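Local structure of Xaa-Pro Dipeptidase (Alteromonas macleodii, 2QS8) at residues Gly192-Val197 against Trp231-Ala236. The protein is probably a metal-dependent carboxypeptidase of the amidohydrolase superfamily, named an Xaa-Pro dipeptidase, and binds methionine in its active site. Sequence-based numbering, arbitrary orientation.
Sequences GIKITV and WVAVHA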
# COMPACT_ATOMS: atom_id res chain seq x y z
N GLY A 192 9.64 23.71 1.02
CA GLY A 192 9.04 23.15 2.22
C GLY A 192 7.76 22.38 1.98
O GLY A 192 7.35 22.15 0.84
N ILE A 193 7.13 21.99 3.08
CA ILE A 193 5.91 21.21 3.04
C ILE A 193 4.77 21.90 3.76
O ILE A 193 4.97 22.57 4.78
CB ILE A 193 6.12 19.83 3.71
CG1 ILE A 193 7.14 19.01 2.92
CG2 ILE A 193 4.78 19.08 3.82
CD1 ILE A 193 6.68 18.63 1.50
N LYS A 194 3.57 21.73 3.23
CA LYS A 194 2.37 22.29 3.82
C LYS A 194 1.30 21.20 3.84
O LYS A 194 1.08 20.51 2.84
CB LYS A 194 1.90 23.49 3.00
CG LYS A 194 0.47 23.93 3.29
CD LYS A 194 0.32 24.49 4.69
CE LYS A 194 -1.08 25.06 4.88
NZ LYS A 194 -1.47 25.98 3.77
N ILE A 195 0.65 21.02 4.98
CA ILE A 195 -0.41 20.02 5.10
C ILE A 195 -1.63 20.61 5.82
O ILE A 195 -1.50 21.61 6.54
CB ILE A 195 0.03 18.78 5.92
CG1 ILE A 195 0.29 19.18 7.38
CG2 ILE A 195 1.24 18.15 5.29
CD1 ILE A 195 0.62 18.00 8.31
N THR A 196 -2.79 20.02 5.59
CA THR A 196 -4.01 20.44 6.27
C THR A 196 -4.27 19.34 7.31
O THR A 196 -4.83 18.28 6.99
CB THR A 196 -5.21 20.59 5.29
OG1 THR A 196 -5.30 19.45 4.43
CG2 THR A 196 -5.05 21.84 4.45
N VAL A 197 -3.83 19.58 8.53
CA VAL A 197 -4.01 18.61 9.60
C VAL A 197 -5.45 18.55 10.14
O VAL A 197 -5.79 17.64 10.89
CB VAL A 197 -3.02 18.90 10.78
CG1 VAL A 197 -3.63 19.89 11.75
CG2 VAL A 197 -2.65 17.59 11.47
N TRP A 231 11.02 22.52 5.82
CA TRP A 231 10.25 22.96 6.98
C TRP A 231 8.82 22.46 6.77
O TRP A 231 8.44 22.10 5.66
CB TRP A 231 10.26 24.49 7.13
CG TRP A 231 10.20 25.26 5.83
CD1 TRP A 231 11.24 25.89 5.21
CD2 TRP A 231 9.04 25.50 5.01
NE1 TRP A 231 10.80 26.51 4.06
CE2 TRP A 231 9.46 26.29 3.92
CE3 TRP A 231 7.69 25.14 5.11
CZ2 TRP A 231 8.58 26.71 2.92
CZ3 TRP A 231 6.81 25.56 4.11
CH2 TRP A 231 7.26 26.34 3.03
N VAL A 232 8.03 22.44 7.84
CA VAL A 232 6.66 21.97 7.75
C VAL A 232 5.67 22.99 8.32
O VAL A 232 5.68 23.27 9.52
CB VAL A 232 6.50 20.60 8.48
CG1 VAL A 232 5.05 20.13 8.45
CG2 VAL A 232 7.40 19.56 7.83
N ALA A 233 4.84 23.55 7.45
CA ALA A 233 3.81 24.51 7.85
C ALA A 233 2.52 23.67 7.97
O ALA A 233 2.32 22.74 7.19
CB ALA A 233 3.64 25.59 6.78
N VAL A 234 1.66 24.01 8.93
CA VAL A 234 0.45 23.21 9.14
C VAL A 234 -0.87 23.97 9.31
O VAL A 234 -1.05 24.73 10.25
CB VAL A 234 0.64 22.28 10.37
CG1 VAL A 234 -0.61 21.41 10.59
CG2 VAL A 234 1.86 21.40 10.17
N HIS A 235 -1.79 23.74 8.38
CA HIS A 235 -3.12 24.34 8.46
C HIS A 235 -3.83 23.61 9.61
O HIS A 235 -3.81 22.39 9.66
CB HIS A 235 -3.89 24.10 7.16
CG HIS A 235 -5.36 24.34 7.26
ND1 HIS A 235 -5.96 25.51 6.86
CD2 HIS A 235 -6.36 23.54 7.70
CE1 HIS A 235 -7.27 25.43 7.05
NE2 HIS A 235 -7.53 24.24 7.56
N ALA A 236 -4.45 24.35 10.53
CA ALA A 236 -5.16 23.72 11.63
C ALA A 236 -6.09 24.66 12.38
O ALA A 236 -5.67 25.70 12.89
CB ALA A 236 -4.17 23.11 12.61
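I193 and V232 lie abreast on parallel strands whose axes come within 4.7 Å and cross at -21°, the usual sheet twist. Five backbone hydrogen bonds alternate between the strands, from I193 N to W231 O (2.9 Å) up to V197 N and H235 O (3.0 Å, bent to 139° at the hydrogen). Helix 215-227 links them in sequence and covers one face, making a beta-alpha-beta unit of the TIM barrel. I193, I195, V232 and V234 turn to that face, where beta-branched side chains suit extended backbone and apolar packing: I195 CG1 lies alongside V234 CG2 at 3.9 Å. The face of K194, T196, W231, A233 and H235 points into the barrel. There the W231 indole lies flat over G192, whose CA makes a CH-pi contact 3.4 Å from the six-membered ring's centroid; a side chain on G192 would collide. Shortening W231 to an alanine is likely to leave G192 without its aromatic cover and R111 without its cation-pi partner. K194 CG is anti to the backbone N, and the bent chain brings CE to 3.7 Å from H235 CB, while NZ bonds to V113 O. T196 CG2 packs against the same CB, and H235 NE2 bonds to G199 O. The pair builds both barrel wall and part of the active site: H235 touches the bound methionine, and K194's nearest side-chain atom lies about 4 Å from the magnesium ion.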